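Local coordinates for protein putative mandelate racemase/muconate lactonizing enzyme (Bordetella bronchiseptica, PDB 3DDM) that is of unknown function but belongs to the mandelate racemase/muconate lactonizing enzyme family, pairing an N-terminal capping domain with an enolase-type barrel, at residues T268-R273 and R296-A301; G302-P307 and L329-L334; D145-Y150 and L322-P327; D228-P233 and A250-A255; D88-F93 and G287-L292. The protein carries 1 engineered substitution. All coordinates share one frame; numbering follows the deposited sequence.

Contact 1. Residues T268-R273 and R296-A301; sequences TALAAR and RAVVAA
R273 and A301, each the first residue to leave helical geometry behind its helix, are joined by two hydrogen bonds to a single acceptor. R273 NH2 reaches A301 O over 2.8 Å, with 153° at the hydrogen, and comes in almost collinear with the carbonyl bond. R273 NH1 lies 3.0 Å from A301 O, in the carbonyl plane and on a lone pair, but its bond is more bent (137°). Because A301 O sits in the guanidinium plane, the group meets it end-on, and the pair of bonds opposes rotation of the group. A bend at chi3 (73°) helps carry the guanidinium across to the end of the neighbouring helix. These are consecutive outer helices of the enolase-type barrel, 263-272 and 287-300, meeting near their C-terminal ends at the surface; strand 275-278 runs between them in sequence, and its M278 touches both L270 and V298. The apolar share belongs to L270, whose two methyls divide the work. L270 CD2 packs on A297 CB at 4.2 Å. L270 CD1 lies 4.1 Å from V298 CG2, the two side chains crossing at a slant, and 4.3 Å from the methyl carbon CB of A301.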
# COMPACT_ATOMS: atom_id res chain seq x y z
N THR A 268 1.68 -19.15 8.47
CA THR A 268 1.33 -19.87 7.26
C THR A 268 2.58 -20.43 6.60
O THR A 268 2.61 -21.59 6.18
CB THR A 268 0.62 -18.95 6.26
OG1 THR A 268 -0.65 -18.56 6.81
CG2 THR A 268 0.41 -19.66 4.92
N ALA A 269 3.61 -19.60 6.49
CA ALA A 269 4.87 -20.02 5.89
C ALA A 269 5.45 -21.15 6.72
O ALA A 269 5.92 -22.16 6.19
CB ALA A 269 5.84 -18.85 5.83
N LEU A 270 5.40 -20.98 8.04
CA LEU A 270 5.92 -21.97 8.97
C LEU A 270 5.13 -23.28 8.88
O LEU A 270 5.70 -24.37 8.90
CB LEU A 270 5.83 -21.41 10.40
CG LEU A 270 6.89 -21.91 11.37
CD1 LEU A 270 8.28 -21.51 10.87
CD2 LEU A 270 6.63 -21.33 12.75
N ALA A 271 3.81 -23.15 8.77
CA ALA A 271 2.93 -24.30 8.68
C ALA A 271 3.23 -25.21 7.49
O ALA A 271 2.95 -26.41 7.54
CB ALA A 271 1.47 -23.84 8.60
N ALA A 272 3.79 -24.64 6.42
CA ALA A 272 4.09 -25.39 5.21
C ALA A 272 5.54 -25.87 5.11
O ALA A 272 5.81 -26.95 4.58
CB ALA A 272 3.74 -24.56 3.99
N ARG A 273 6.47 -25.06 5.60
CA ARG A 273 7.88 -25.42 5.55
C ARG A 273 8.38 -25.58 4.11
O ARG A 273 9.30 -26.35 3.84
CB ARG A 273 8.13 -26.71 6.35
CG ARG A 273 7.65 -26.64 7.80
CD ARG A 273 7.77 -27.98 8.48
NE ARG A 273 9.16 -28.31 8.76
CZ ARG A 273 9.85 -27.82 9.79
NH1 ARG A 273 9.25 -26.99 10.65
NH2 ARG A 273 11.12 -28.16 9.95
N ARG A 296 12.74 -16.67 16.42
CA ARG A 296 12.97 -17.73 17.39
C ARG A 296 12.17 -18.95 16.96
O ARG A 296 12.68 -20.07 16.96
CB ARG A 296 12.57 -17.28 18.79
CG ARG A 296 13.66 -16.48 19.48
CD ARG A 296 13.30 -16.06 20.89
NE ARG A 296 14.43 -15.37 21.51
CZ ARG A 296 14.38 -14.71 22.66
NH1 ARG A 296 13.24 -14.63 23.35
NH2 ARG A 296 15.48 -14.11 23.13
N ALA A 297 10.93 -18.71 16.56
CA ALA A 297 10.05 -19.78 16.11
C ALA A 297 10.66 -20.53 14.93
O ALA A 297 10.63 -21.75 14.88
CB ALA A 297 8.70 -19.21 15.71
N VAL A 298 11.22 -19.78 13.98
CA VAL A 298 11.84 -20.39 12.80
C VAL A 298 13.00 -21.31 13.18
O VAL A 298 13.10 -22.44 12.69
CB VAL A 298 12.36 -19.31 11.81
CG1 VAL A 298 13.31 -19.93 10.79
CG2 VAL A 298 11.18 -18.64 11.10
N VAL A 299 13.89 -20.83 14.05
CA VAL A 299 15.04 -21.62 14.46
C VAL A 299 14.62 -22.84 15.28
O VAL A 299 15.19 -23.93 15.12
CB VAL A 299 16.04 -20.76 15.26
CG1 VAL A 299 17.09 -21.65 15.91
CG2 VAL A 299 16.70 -19.76 14.33
N ALA A 300 13.63 -22.67 16.15
CA ALA A 300 13.14 -23.79 16.96
C ALA A 300 12.49 -24.85 16.07
O ALA A 300 12.53 -26.04 16.37
CB ALA A 300 12.14 -23.28 18.00
N ALA A 301 11.88 -24.42 14.97
CA ALA A 301 11.22 -25.34 14.06
C ALA A 301 12.21 -26.08 13.16
O ALA A 301 11.80 -26.76 12.22
CB ALA A 301 10.21 -24.60 13.21

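Contact 2. Residues G302-P307 and L329-L334; sequences GLRYCP and LASPGL
R304 lies along the loop 329-334 and touches three of its residues in turn. Its CG leaves anti to the carbonyl carbon, and a bend at chi3 turns the far half of the chain along the loop. On the way R304 CD passes S331 CB at 3.6 Å, so the aliphatic stem rests on the serine's methylene. At the tip, R304 NH2 donates to P332 O over 3.0 Å; the bond is bent (138° at the hydrogen), and the oxygen stands 29° out of the guanidinium plane. The edge of the same group faces L334, with R304 NH2 3.9 Å from L334 CG. L334 is also tied by its backbone: L334 N donates to the thiol sulfur in a nearly straight bond, 3.5 Å from C306 SG, and C306 CB lies 3.4 Å from L334 O. Beside this pair, G333 CA makes a CA-H...O contact with Y305 O, the two atoms 3.6 Å apart. The segments are nearly parallel, 5° between their end-to-end directions, the loop 329-334 running beside strand 304-309 just before the chain enters strand 334-338. Strand 275-278 flanks R304 and C306 through V277, while R304 NH1 has a long, weak ion pair with D228. Y305 packs on helices 287-300 and 313-325, and P307 pairs by backbone with G336 of strand 334-338.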
# COMPACT_ATOMS: atom_id res chain seq x y z
N GLY A 302 13.50 -25.94 13.44
CA GLY A 302 14.49 -26.62 12.63
C GLY A 302 14.78 -25.97 11.28
O GLY A 302 15.30 -26.62 10.38
N LEU A 303 14.47 -24.69 11.14
CA LEU A 303 14.72 -23.98 9.90
C LEU A 303 15.75 -22.86 10.11
O LEU A 303 16.03 -22.49 11.26
CB LEU A 303 13.41 -23.41 9.38
CG LEU A 303 12.30 -24.46 9.22
CD1 LEU A 303 10.99 -23.78 8.86
CD2 LEU A 303 12.70 -25.47 8.14
N ARG A 304 16.31 -22.34 9.03
CA ARG A 304 17.31 -21.26 9.13
C ARG A 304 16.69 -19.87 9.12
O ARG A 304 15.74 -19.60 8.38
CB ARG A 304 18.29 -21.29 7.96
CG ARG A 304 19.10 -22.54 7.79
CD ARG A 304 20.10 -22.35 6.66
NE ARG A 304 21.11 -21.34 6.98
CZ ARG A 304 22.14 -21.04 6.19
NH1 ARG A 304 22.29 -21.66 5.03
NH2 ARG A 304 23.02 -20.12 6.57
N TYR A 305 17.25 -18.99 9.94
CA TYR A 305 16.82 -17.60 9.99
C TYR A 305 18.01 -16.78 9.50
O TYR A 305 18.99 -16.59 10.22
CB TYR A 305 16.46 -17.19 11.41
CG TYR A 305 16.47 -15.69 11.61
CD1 TYR A 305 15.70 -14.86 10.80
CD2 TYR A 305 17.25 -15.11 12.62
CE1 TYR A 305 15.71 -13.47 10.98
CE2 TYR A 305 17.26 -13.72 12.81
CZ TYR A 305 16.48 -12.91 11.98
OH TYR A 305 16.46 -11.54 12.18
N CYS A 306 17.93 -16.30 8.26
CA CYS A 306 19.01 -15.51 7.68
C CYS A 306 18.50 -14.16 7.19
O CYS A 306 18.04 -14.04 6.06
CB CYS A 306 19.65 -16.25 6.51
SG CYS A 306 20.46 -17.78 7.01
N PRO A 307 18.59 -13.14 8.04
CA PRO A 307 18.13 -11.79 7.67
C PRO A 307 19.12 -11.08 6.74
O PRO A 307 20.27 -11.51 6.57
CB PRO A 307 17.99 -11.09 9.03
CG PRO A 307 19.12 -11.68 9.81
CD PRO A 307 19.08 -13.17 9.44
N LEU A 329 20.46 -22.96 15.42
CA LEU A 329 20.80 -24.24 16.02
C LEU A 329 21.21 -25.19 14.90
O LEU A 329 22.35 -25.65 14.84
CB LEU A 329 19.58 -24.80 16.76
CG LEU A 329 18.84 -23.79 17.67
CD1 LEU A 329 17.56 -24.44 18.20
CD2 LEU A 329 19.74 -23.32 18.81
N ALA A 330 20.26 -25.47 14.01
CA ALA A 330 20.52 -26.34 12.88
C ALA A 330 21.71 -25.78 12.09
O ALA A 330 22.82 -26.33 12.14
CB ALA A 330 19.28 -26.44 11.99
N SER A 331 21.46 -24.68 11.38
CA SER A 331 22.48 -24.02 10.56
C SER A 331 22.70 -22.55 10.97
O SER A 331 21.73 -21.79 11.10
CB SER A 331 22.09 -24.07 9.07
OG SER A 331 21.80 -25.40 8.64
N PRO A 332 23.97 -22.14 11.16
CA PRO A 332 24.33 -20.77 11.56
C PRO A 332 23.68 -19.71 10.67
O PRO A 332 23.78 -19.77 9.45
CB PRO A 332 25.85 -20.76 11.41
CG PRO A 332 26.21 -22.16 11.73
CD PRO A 332 25.17 -22.97 10.99
N GLY A 333 23.01 -18.75 11.29
CA GLY A 333 22.36 -17.71 10.51
C GLY A 333 23.36 -16.73 9.91
O GLY A 333 24.40 -16.46 10.50
N LEU A 334 23.06 -16.21 8.73
CA LEU A 334 23.95 -15.25 8.09
C LEU A 334 23.22 -13.96 7.78
O LEU A 334 22.11 -13.98 7.25
CB LEU A 334 24.53 -15.84 6.80
CG LEU A 334 25.41 -17.09 6.96
CD1 LEU A 334 26.22 -17.31 5.71
CD2 LEU A 334 26.34 -16.91 8.15

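Contact 3. Residues D145-Y150 and L322-P327; sequences DRIGVY and LLAAVP
I147 packs on L323 and A324 in a buried, apolar strand-on-helix contact, where strand 146-154 of the barrel meets the C-terminal end of helix 313-325. The helix leads toward strand 334-338, which pairs in parallel with 146-154, so the contact lies where the last parallel strand joins the first and the barrel closes. I147 uses its branches unequally. I147 CG2, anti to the carbonyl carbon, is the one laid against the helix backbone, 3.7 Å from A324 CA and 3.8 Å from A324 CB. Nearer the backbone, I147 CB faces the methyl L323 CD2 at 4.0 Å. L323 holds CG anti to its backbone N (chi1 177°), which extends that methyl over the strand, where L323 CD2 also lies 4.1 Å from G148 O. At the strand's start, D145 offers its main chain, with D145 CA 4.3 Å from A324 CB; its carboxylate accepts from G363 N. The strand's backbone is engaged by its neighbours in the sheet, I147 with I360 and G148 with L335. The contact is almost wholly apolar, with one methyl beside a backbone carbonyl; its fit rests on packing, and no directional bond between these two segments sets their relative position.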
# COMPACT_ATOMS: atom_id res chain seq x y z
N ASP A 145 27.80 -12.04 20.56
CA ASP A 145 27.74 -10.89 19.66
C ASP A 145 28.47 -11.13 18.34
O ASP A 145 28.64 -10.21 17.54
CB ASP A 145 28.37 -9.68 20.35
CG ASP A 145 29.88 -9.81 20.48
OD1 ASP A 145 30.35 -10.92 20.83
OD2 ASP A 145 30.60 -8.81 20.25
N ARG A 146 28.89 -12.36 18.10
CA ARG A 146 29.60 -12.67 16.87
C ARG A 146 28.66 -13.31 15.85
O ARG A 146 27.99 -14.29 16.16
CB ARG A 146 30.80 -13.59 17.16
CG ARG A 146 31.53 -14.10 15.92
CD ARG A 146 32.99 -14.49 16.20
NE ARG A 146 33.16 -15.62 17.13
CZ ARG A 146 32.80 -16.88 16.88
NH1 ARG A 146 32.24 -17.21 15.72
NH2 ARG A 146 33.00 -17.82 17.80
N ILE A 147 28.61 -12.74 14.65
CA ILE A 147 27.73 -13.27 13.62
C ILE A 147 28.41 -13.33 12.25
O ILE A 147 29.39 -12.65 11.99
CB ILE A 147 26.43 -12.44 13.50
CG1 ILE A 147 26.75 -11.05 12.95
CG2 ILE A 147 25.74 -12.31 14.85
CD1 ILE A 147 25.55 -10.12 12.90
N GLY A 148 27.87 -14.16 11.36
CA GLY A 148 28.41 -14.27 10.02
C GLY A 148 27.66 -13.34 9.07
O GLY A 148 26.54 -12.89 9.37
N VAL A 149 28.27 -13.03 7.93
CA VAL A 149 27.65 -12.16 6.93
C VAL A 149 27.91 -12.69 5.52
O VAL A 149 28.72 -13.60 5.33
CB VAL A 149 28.19 -10.71 7.00
CG1 VAL A 149 28.05 -10.16 8.39
CG2 VAL A 149 29.64 -10.67 6.56
N TYR A 150 27.19 -12.12 4.55
CA TYR A 150 27.38 -12.50 3.15
C TYR A 150 27.17 -11.28 2.27
O TYR A 150 26.39 -10.39 2.59
CB TYR A 150 26.44 -13.66 2.74
CG TYR A 150 24.94 -13.36 2.62
CD1 TYR A 150 24.07 -13.52 3.70
CD2 TYR A 150 24.40 -12.93 1.39
CE1 TYR A 150 22.69 -13.28 3.57
CE2 TYR A 150 23.04 -12.68 1.25
CZ TYR A 150 22.19 -12.85 2.34
OH TYR A 150 20.83 -12.61 2.19
N LEU A 322 19.55 -8.59 16.02
CA LEU A 322 18.54 -9.62 16.09
C LEU A 322 19.17 -10.98 15.80
O LEU A 322 18.95 -11.93 16.53
CB LEU A 322 17.39 -9.34 15.13
CG LEU A 322 16.26 -10.37 15.22
CD1 LEU A 322 15.95 -10.67 16.68
CD2 LEU A 322 15.03 -9.86 14.53
N LEU A 323 19.97 -11.07 14.74
CA LEU A 323 20.62 -12.33 14.39
C LEU A 323 21.52 -12.84 15.52
O LEU A 323 21.66 -14.05 15.71
CB LEU A 323 21.46 -12.19 13.12
CG LEU A 323 22.23 -13.46 12.74
CD1 LEU A 323 21.27 -14.64 12.56
CD2 LEU A 323 23.02 -13.21 11.46
N ALA A 324 22.14 -11.93 16.25
CA ALA A 324 23.01 -12.33 17.34
C ALA A 324 22.15 -12.91 18.47
O ALA A 324 22.53 -13.88 19.12
CB ALA A 324 23.82 -11.12 17.85
N ALA A 325 20.98 -12.31 18.67
CA ALA A 325 20.06 -12.78 19.70
C ALA A 325 19.43 -14.13 19.33
O ALA A 325 19.03 -14.89 20.20
CB ALA A 325 18.98 -11.73 19.96
N VAL A 326 19.34 -14.41 18.03
CA VAL A 326 18.77 -15.67 17.54
C VAL A 326 19.79 -16.30 16.60
O VAL A 326 19.58 -16.40 15.38
CB VAL A 326 17.45 -15.44 16.78
CG1 VAL A 326 16.81 -16.78 16.44
CG2 VAL A 326 16.51 -14.59 17.61
N PRO A 327 20.91 -16.76 17.17
CA PRO A 327 22.06 -17.40 16.53
C PRO A 327 21.80 -18.54 15.55
O PRO A 327 22.41 -18.60 14.48
CB PRO A 327 22.90 -17.86 17.73
CG PRO A 327 21.85 -18.18 18.74
CD PRO A 327 20.93 -17.00 18.63

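Contact 4. Residues D228-P233 and A250-A255; sequences DWLEEP and APMPLA
W229 leans its indole on A255. W229 CB sits beside the neighbouring strand, 3.5 Å from P253 O. With chi1 at 79°, CG lies between the backbone N and the carbonyl carbon, bringing the five-membered ring over the alanine methyl; CG and CD1 both lie against it, and A255 CB is 3.7 Å from the centroid of the W229 five-membered ring, 29° off its normal, a CH-pi contact to the face. W229 NE1 reaches E231 OE1 through a weak bond of 3.4 Å; that oxygen is held mainly by Q279 NE2 and by a salt bridge to K175. In the six-membered ring, CE3 packs by R304 NH1, CH2 by C306 CB, and CZ2 by the hydroxyl of Y150. Strands 229-231 and 254-256, linked by helix 240-249, form a beta-alpha-beta unit of the barrel and pair in parallel, L230 with L254 and E231 with A255. Backbone bonds run from L230 N to P253 O (2.9 Å), A255 N to L230 O (3.0 Å) and E232 N to A255 O (3.0 Å). On the face with L230 and L254, L230 CD1 touches M252 SD at 3.7 Å, and P233 leans on L254 CG, both packed against W243 and L246 of helix 240-249.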
# COMPACT_ATOMS: atom_id res chain seq x y z
N ASP A 228 23.17 -22.57 -1.21
CA ASP A 228 22.67 -22.78 0.14
C ASP A 228 21.16 -22.56 0.16
O ASP A 228 20.46 -23.10 1.01
CB ASP A 228 23.34 -21.81 1.12
CG ASP A 228 24.64 -22.36 1.68
OD1 ASP A 228 25.40 -22.99 0.91
OD2 ASP A 228 24.89 -22.13 2.89
N TRP A 229 20.68 -21.74 -0.77
CA TRP A 229 19.26 -21.47 -0.89
C TRP A 229 18.92 -20.63 -2.12
O TRP A 229 19.76 -19.87 -2.63
CB TRP A 229 18.72 -20.79 0.38
CG TRP A 229 19.00 -19.31 0.51
CD1 TRP A 229 18.49 -18.30 -0.26
CD2 TRP A 229 19.78 -18.68 1.53
NE1 TRP A 229 18.90 -17.08 0.22
CE2 TRP A 229 19.70 -17.28 1.32
CE3 TRP A 229 20.55 -19.15 2.61
CZ2 TRP A 229 20.35 -16.35 2.13
CZ3 TRP A 229 21.20 -18.23 3.42
CH2 TRP A 229 21.09 -16.85 3.18
N LEU A 230 17.69 -20.79 -2.61
CA LEU A 230 17.21 -20.05 -3.77
C LEU A 230 16.18 -19.06 -3.21
O LEU A 230 15.13 -19.46 -2.69
CB LEU A 230 16.54 -21.02 -4.75
CG LEU A 230 16.65 -20.75 -6.25
CD1 LEU A 230 15.85 -21.82 -7.01
CD2 LEU A 230 16.13 -19.36 -6.55
N GLU A 231 16.48 -17.77 -3.31
CA GLU A 231 15.59 -16.77 -2.75
C GLU A 231 14.52 -16.21 -3.68
O GLU A 231 14.78 -15.85 -4.83
CB GLU A 231 16.42 -15.62 -2.19
CG GLU A 231 15.64 -14.74 -1.27
CD GLU A 231 16.48 -13.63 -0.70
OE1 GLU A 231 17.52 -13.94 -0.07
OE2 GLU A 231 16.10 -12.45 -0.88
N GLU A 232 13.30 -16.15 -3.15
CA GLU A 232 12.13 -15.65 -3.85
C GLU A 232 12.01 -16.07 -5.33
O GLU A 232 11.86 -15.23 -6.22
CB GLU A 232 12.06 -14.12 -3.74
CG GLU A 232 11.97 -13.59 -2.31
CD GLU A 232 11.10 -12.35 -2.21
OE1 GLU A 232 10.09 -12.39 -1.47
OE2 GLU A 232 11.42 -11.32 -2.86
N PRO A 233 12.06 -17.39 -5.61
CA PRO A 233 11.96 -17.88 -6.99
C PRO A 233 10.59 -17.58 -7.61
O PRO A 233 10.47 -17.46 -8.83
CB PRO A 233 12.22 -19.37 -6.85
CG PRO A 233 11.60 -19.67 -5.52
CD PRO A 233 12.09 -18.52 -4.67
N ALA A 250 12.97 -28.67 -6.14
CA ALA A 250 14.25 -28.00 -6.03
C ALA A 250 15.30 -28.81 -5.27
O ALA A 250 15.01 -29.44 -4.26
CB ALA A 250 14.07 -26.64 -5.37
N PRO A 251 16.54 -28.81 -5.78
CA PRO A 251 17.66 -29.54 -5.18
C PRO A 251 18.13 -28.80 -3.93
O PRO A 251 18.69 -29.41 -3.02
CB PRO A 251 18.73 -29.51 -6.26
CG PRO A 251 18.00 -29.08 -7.52
CD PRO A 251 16.96 -28.14 -7.01
N MET A 252 17.93 -27.49 -3.92
CA MET A 252 18.34 -26.66 -2.79
C MET A 252 17.12 -26.13 -2.06
O MET A 252 16.01 -26.15 -2.59
CB MET A 252 19.19 -25.48 -3.28
CG MET A 252 18.41 -24.33 -3.94
SD MET A 252 17.57 -24.72 -5.49
CE MET A 252 18.95 -24.81 -6.60
N PRO A 253 17.31 -25.66 -0.82
CA PRO A 253 16.16 -25.13 -0.09
C PRO A 253 15.73 -23.75 -0.61
O PRO A 253 16.51 -23.02 -1.24
CB PRO A 253 16.64 -25.12 1.37
CG PRO A 253 18.11 -24.96 1.25
CD PRO A 253 18.46 -25.86 0.09
N LEU A 254 14.48 -23.41 -0.34
CA LEU A 254 13.89 -22.16 -0.76
C LEU A 254 13.94 -21.14 0.38
O LEU A 254 13.87 -21.51 1.56
CB LEU A 254 12.44 -22.42 -1.20
CG LEU A 254 12.16 -22.66 -2.69
CD1 LEU A 254 13.23 -23.50 -3.34
CD2 LEU A 254 10.81 -23.31 -2.83
N ALA A 255 14.06 -19.87 0.03
CA ALA A 255 14.10 -18.81 1.03
C ALA A 255 13.14 -17.68 0.67
O ALA A 255 12.85 -17.45 -0.51
CB ALA A 255 15.50 -18.27 1.15

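Contact 5. Residues D88-F93 and G287-L292; sequences DPAQAF and GFSGCL
A90 and S289 mark the closest backbone approach, their CA atoms 4.9 Å apart, where helix 89-98 meets helix 287-300. The axes of the two short helical pieces cross almost at right angles (-93°) with a closest approach of 8.8 Å, so the helices touch over a small patch instead of running alongside each other. The first helix begins with D88 as N-cap: D88 OD1 accepts from Q91 N at 3.0 Å, which fixes the first turn that carries P89 and A90. S289 is the residue pushed into the crossing. Its OG, anti to the carbonyl carbon (chi1 -53°), rests on the backbone of the opposing turn, with S289 OG 3.5 Å from A90 CA. The hydroxyl is not bonded to that turn; its hydrogen-bond partner is D121 OD2. The serine methylene meets the stem of the aromatic, S289 CB lying 4.0 Å from F93 CB. F93 in turn holds CG anti to its backbone N, and the ring slants past S289 toward G290, where F93 CE2 comes within 4.3 Å of G290 CA; a residue without a side chain lets the ring come close to the helix backbone. Helix 110-131 packs against both helices: I117 and D121 touch F93, and C125 touches F288. Through this crossing the N-terminal capping domain leans on the barrel, whose helix 313-325 packs against F288, C291 and L292.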
# COMPACT_ATOMS: atom_id res chain seq x y z
N ASP A 88 5.80 -1.55 27.46
CA ASP A 88 7.05 -1.82 26.74
C ASP A 88 6.85 -1.58 25.24
O ASP A 88 5.75 -1.25 24.80
CB ASP A 88 7.49 -3.26 26.98
CG ASP A 88 6.35 -4.24 26.84
OD1 ASP A 88 5.52 -4.08 25.92
OD2 ASP A 88 6.30 -5.20 27.64
N PRO A 89 7.92 -1.75 24.44
CA PRO A 89 7.80 -1.54 22.99
C PRO A 89 6.77 -2.47 22.33
O PRO A 89 6.04 -2.05 21.43
CB PRO A 89 9.22 -1.79 22.48
CG PRO A 89 10.07 -1.32 23.63
CD PRO A 89 9.34 -1.92 24.82
N ALA A 90 6.71 -3.72 22.78
CA ALA A 90 5.77 -4.67 22.22
C ALA A 90 4.34 -4.13 22.30
O ALA A 90 3.56 -4.24 21.35
CB ALA A 90 5.86 -5.99 22.96
N GLN A 91 4.00 -3.53 23.44
CA GLN A 91 2.67 -2.97 23.62
C GLN A 91 2.43 -1.78 22.68
O GLN A 91 1.33 -1.63 22.13
CB GLN A 91 2.48 -2.55 25.07
CG GLN A 91 1.14 -1.91 25.35
CD GLN A 91 0.95 -1.58 26.82
OE1 GLN A 91 0.79 -2.47 27.65
NE2 GLN A 91 0.97 -0.29 27.15
N ALA A 92 3.43 -0.93 22.49
CA ALA A 92 3.29 0.22 21.59
C ALA A 92 3.14 -0.30 20.16
O ALA A 92 2.47 0.30 19.34
CB ALA A 92 4.52 1.14 21.70
N PHE A 93 3.78 -1.42 19.88
CA PHE A 93 3.69 -2.00 18.55
C PHE A 93 2.26 -2.46 18.29
O PHE A 93 1.66 -2.11 17.28
CB PHE A 93 4.65 -3.17 18.43
CG PHE A 93 4.53 -3.90 17.13
CD1 PHE A 93 4.79 -3.24 15.92
CD2 PHE A 93 4.15 -5.24 17.10
CE1 PHE A 93 4.66 -3.91 14.70
CE2 PHE A 93 4.02 -5.92 15.88
CZ PHE A 93 4.28 -5.25 14.68
N GLY A 287 9.48 -5.08 13.33
CA GLY A 287 10.59 -4.59 14.13
C GLY A 287 11.01 -5.73 15.03
O GLY A 287 10.82 -6.90 14.67
N PHE A 288 11.56 -5.42 16.19
CA PHE A 288 11.98 -6.46 17.12
C PHE A 288 10.77 -7.13 17.75
O PHE A 288 10.66 -8.36 17.80
CB PHE A 288 12.87 -5.86 18.20
CG PHE A 288 14.21 -5.41 17.70
CD1 PHE A 288 15.14 -6.35 17.23
CD2 PHE A 288 14.56 -4.07 17.72
CE1 PHE A 288 16.40 -5.96 16.81
CE2 PHE A 288 15.82 -3.65 17.30
CZ PHE A 288 16.75 -4.60 16.84
N SER A 289 9.85 -6.31 18.24
CA SER A 289 8.64 -6.83 18.86
C SER A 289 8.00 -7.92 18.00
O SER A 289 7.56 -8.96 18.51
CB SER A 289 7.65 -5.70 19.09
OG SER A 289 8.29 -4.65 19.80
N GLY A 290 7.97 -7.70 16.69
CA GLY A 290 7.37 -8.68 15.80
C GLY A 290 8.30 -9.78 15.31
O GLY A 290 7.94 -10.96 15.33
N CYS A 291 9.51 -9.42 14.90
CA CYS A 291 10.44 -10.40 14.35
C CYS A 291 11.17 -11.34 15.30
O CYS A 291 11.55 -12.44 14.89
CB CYS A 291 11.45 -9.69 13.45
SG CYS A 291 10.71 -8.87 12.00
N LEU A 292 11.40 -10.93 16.55
CA LEU A 292 12.10 -11.82 17.48
C LEU A 292 11.31 -13.12 17.61
O LEU A 292 11.86 -14.21 17.40
CB LEU A 292 12.27 -11.15 18.85
CG LEU A 292 12.98 -11.98 19.95
CD1 LEU A 292 14.38 -12.41 19.46
CD2 LEU A 292 13.08 -11.13 21.24

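Overall arrangement
From the N terminus, residues 88-93 pair with 287-292 in contact 5, closing a loop of nearly 200 residues and joining the capping domain to a barrel helix. Contact 3 opens at 145-150, before contact 5 closes, and ends at 322-327; the two therefore cross. Nested inside both is contact 4, a short local closure between successive barrel strands. Contact 1 follows it in series, also nested in contact 3 but crossing contact 5, with which it shares helix 287-300. Contact 2 starts straight after contact 1, crosses contact 3 and closes last, at 329-334. Contacts 2, 3 and 4 reach one barrel sheet; contact 1 links two of the barrel's outer helices.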